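Local structure of glycosyl hydrolase family 10 (Bacteroides intestinalis DSM 17393, 4QPW) at residues A[4-9]-A[15-20]. The protein binds xylan chains through this carbohydrate-binding module, one domain of a larger enzyme that probably hydrolyses glycosidic bonds. Numbering follows the deposited sequence.
Sequences VDYEID and YSFWNE. With XYP (beta-D-xylopyranose), chain B.
Y6 and I8, alternate residues of strand 3-9, meet the ring of F17, their side chains and that of F17 coming from opposite directions. Y6, the second residue of a classic beta bulge that it forms with D5 opposite I139 of strand 130-141, carries its ring anti to the backbone N (chi1 173°) and sets OH 3.8 Å from F17 CZ, oblique to the phenyl plane; the same hydroxyl is hydrogen-bonded to D60 N. I8 brings CG1 to the ring edge, near its plane, 4.2 Å from F17 CE2. In this beta-sandwich carbohydrate-binding module, strand 3-9 of one antiparallel sheet thus packs against the loop leading into 19-21, an outermost strand of the other sheet within this chain. Y10, H57 and D60 also touch F17. On the backbone of F17, its O accepts N19 ND2 at 3.1 Å, in the carbonyl plane, and its N lies over the centre of one face of the Y15 ring. Further along, W18 turns its ring edge to the xylose, CZ2 3.7 Å from O2, while W91 meets W18 edge-to-face. E20 reaches out fully extended beyond CG, and its carboxylate takes two sugar hydroxyls, O3 on OE1 at 2.6 Å and O2 on OE2 at 2.8 Å. A glutamine in place of E20, with an NH2 where one carboxylate oxygen stood, would probably leave O2 or O3 of the sugar without its acceptor.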
loop_
_atom_site.group_PDB
_atom_site.type_symbol
_atom_site.label_atom_id
_atom_site.label_comp_id
_atom_site.label_asym_id
_atom_site.label_seq_id
_atom_site.Cartn_x
_atom_site.Cartn_y
_atom_site.Cartn_z
ATOM N N VAL A 4 -16.191 7.969 -3.715
ATOM C CA VAL A 4 -14.957 7.313 -4.167
ATOM C C VAL A 4 -14.372 8.054 -5.390
ATOM O O VAL A 4 -15.042 8.110 -6.466
ATOM C CB VAL A 4 -15.189 5.870 -4.498
ATOM C CG1 VAL A 4 -13.935 5.185 -5.024
ATOM C CG2 VAL A 4 -15.673 5.158 -3.202
ATOM N N ASP A 5 -13.248 8.653 -5.221
ATOM C CA ASP A 5 -12.522 9.280 -6.339
ATOM C C ASP A 5 -11.812 8.240 -7.178
ATOM O O ASP A 5 -11.735 8.393 -8.443
ATOM C CB ASP A 5 -11.480 10.278 -5.785
ATOM C CG ASP A 5 -12.077 11.397 -5.100
ATOM O OD1 ASP A 5 -12.559 12.304 -5.866
ATOM O OD2 ASP A 5 -12.142 11.477 -3.907
ATOM N N TYR A 6 -11.260 7.205 -6.569
ATOM C CA TYR A 6 -10.364 6.216 -7.212
ATOM C C TYR A 6 -10.468 4.922 -6.478
ATOM O O TYR A 6 -10.469 4.921 -5.193
ATOM C CB TYR A 6 -8.938 6.724 -7.172
ATOM C CG TYR A 6 -7.853 5.799 -7.634
ATOM C CD1 TYR A 6 -7.392 4.805 -6.846
ATOM C CD2 TYR A 6 -7.250 5.930 -8.899
ATOM C CE1 TYR A 6 -6.422 3.892 -7.286
ATOM C CE2 TYR A 6 -6.215 5.085 -9.311
ATOM C CZ TYR A 6 -5.825 4.068 -8.510
ATOM O OH TYR A 6 -4.815 3.192 -8.860
ATOM N N GLU A 7 -10.465 3.821 -7.157
ATOM C CA GLU A 7 -10.336 2.501 -6.510
ATOM C C GLU A 7 -9.486 1.609 -7.384
ATOM O O GLU A 7 -9.661 1.546 -8.640
ATOM C CB GLU A 7 -11.677 1.853 -6.339
ATOM C CG GLU A 7 -11.770 0.392 -5.975
ATOM C CD GLU A 7 -13.177 -0.062 -6.254
ATOM O OE1 GLU A 7 -13.935 0.079 -5.340
ATOM O OE2 GLU A 7 -13.521 -0.448 -7.359
ATOM N N ILE A 8 -8.695 0.775 -6.781
ATOM C CA ILE A 8 -8.057 -0.484 -7.455
ATOM C C ILE A 8 -8.490 -1.597 -6.516
ATOM O O ILE A 8 -8.266 -1.558 -5.258
ATOM C CB ILE A 8 -6.571 -0.343 -7.605
ATOM C CG1 ILE A 8 -5.944 -1.477 -8.423
ATOM C CG2 ILE A 8 -5.745 -0.058 -6.367
ATOM C CD1 ILE A 8 -6.264 -1.371 -9.904
ATOM N N ASP A 9 -9.154 -2.624 -7.037
ATOM C CA ASP A 9 -9.702 -3.709 -6.293
ATOM C C ASP A 9 -9.016 -5.007 -6.726
ATOM O O ASP A 9 -9.301 -5.579 -7.809
ATOM C CB ASP A 9 -11.216 -3.770 -6.450
ATOM C CG ASP A 9 -11.823 -4.921 -5.751
ATOM O OD1 ASP A 9 -11.194 -5.608 -4.926
ATOM O OD2 ASP A 9 -13.064 -5.196 -5.980
ATOM N N TYR A 15 -1.804 -7.088 -11.022
ATOM C CA TYR A 15 -0.818 -6.172 -10.526
ATOM C C TYR A 15 0.220 -5.821 -11.541
ATOM O O TYR A 15 0.968 -6.714 -12.015
ATOM C CB TYR A 15 -0.124 -6.696 -9.229
ATOM C CG TYR A 15 0.801 -5.722 -8.583
ATOM C CD1 TYR A 15 0.296 -4.611 -7.913
ATOM C CD2 TYR A 15 2.147 -5.836 -8.652
ATOM C CE1 TYR A 15 1.110 -3.682 -7.272
ATOM C CE2 TYR A 15 2.981 -4.937 -8.061
ATOM C CZ TYR A 15 2.474 -3.850 -7.364
ATOM O OH TYR A 15 3.383 -2.975 -6.774
ATOM N N SER A 16 0.343 -4.546 -11.884
ATOM C CA SER A 16 1.292 -4.074 -12.856
ATOM C C SER A 16 2.054 -2.853 -12.360
ATOM O O SER A 16 2.849 -2.249 -13.109
ATOM C CB SER A 16 0.605 -3.703 -14.178
ATOM O OG SER A 16 0.002 -4.822 -14.803
ATOM N N PHE A 17 1.929 -2.433 -11.106
ATOM C CA PHE A 17 2.499 -1.178 -10.645
ATOM C C PHE A 17 3.998 -1.273 -10.338
ATOM O O PHE A 17 4.549 -2.393 -10.179
ATOM C CB PHE A 17 1.751 -0.654 -9.437
ATOM C CG PHE A 17 0.290 -0.275 -9.666
ATOM C CD1 PHE A 17 -0.088 0.505 -10.749
ATOM C CD2 PHE A 17 -0.686 -0.667 -8.768
ATOM C CE1 PHE A 17 -1.408 0.864 -10.901
ATOM C CE2 PHE A 17 -2.003 -0.284 -8.951
ATOM C CZ PHE A 17 -2.376 0.477 -10.022
ATOM N N TRP A 18 4.631 -0.143 -10.243
ATOM C CA TRP A 18 6.061 -0.050 -9.897
ATOM C C TRP A 18 6.315 -0.679 -8.540
ATOM O O TRP A 18 5.565 -0.493 -7.573
ATOM C CB TRP A 18 6.440 1.431 -9.868
ATOM C CG TRP A 18 7.905 1.685 -9.566
ATOM C CD1 TRP A 18 8.895 1.868 -10.474
ATOM C CD2 TRP A 18 8.514 1.812 -8.279
ATOM N NE1 TRP A 18 10.093 2.082 -9.788
ATOM C CE2 TRP A 18 9.895 2.041 -8.458
ATOM C CE3 TRP A 18 8.056 1.713 -6.993
ATOM C CZ2 TRP A 18 10.773 2.195 -7.367
ATOM C CZ3 TRP A 18 8.958 1.842 -5.919
ATOM C CH2 TRP A 18 10.282 2.124 -6.158
ATOM N N ASN A 19 7.466 -1.365 -8.457
ATOM C CA ASN A 19 7.925 -1.898 -7.210
ATOM C C ASN A 19 9.425 -2.096 -7.257
ATOM O O ASN A 19 10.045 -2.159 -8.335
ATOM C CB ASN A 19 7.216 -3.132 -6.811
ATOM C CG ASN A 19 7.375 -4.224 -7.786
ATOM O OD1 ASN A 19 8.349 -5.049 -7.622
ATOM N ND2 ASN A 19 6.630 -4.302 -8.876
ATOM N N GLU A 20 10.064 -2.138 -6.078
ATOM C CA GLU A 20 11.525 -2.281 -6.014
ATOM C C GLU A 20 11.842 -3.060 -4.758
ATOM O O GLU A 20 11.689 -2.592 -3.642
ATOM C CB GLU A 20 12.212 -0.971 -6.006
ATOM C CG GLU A 20 13.761 -1.047 -6.045
ATOM C CD GLU A 20 14.291 0.362 -6.108
ATOM O OE1 GLU A 20 14.292 1.045 -5.144
ATOM O OE2 GLU A 20 14.394 0.971 -7.201
HETATM C C1 XYP B . 13.032 5.760 -7.178
HETATM C C2 XYP B . 14.181 4.740 -6.963
HETATM C C3 XYP B . 14.064 4.297 -5.523
HETATM C C4 XYP B . 13.930 5.420 -4.556
HETATM C C5 XYP B . 12.793 6.344 -4.949
HETATM O O2 XYP B . 14.132 3.641 -7.860
HETATM O O3 XYP B . 15.199 3.459 -5.143
HETATM O O4 XYP B . 13.620 4.890 -3.247
HETATM O O5 XYP B . 13.014 6.822 -6.295
#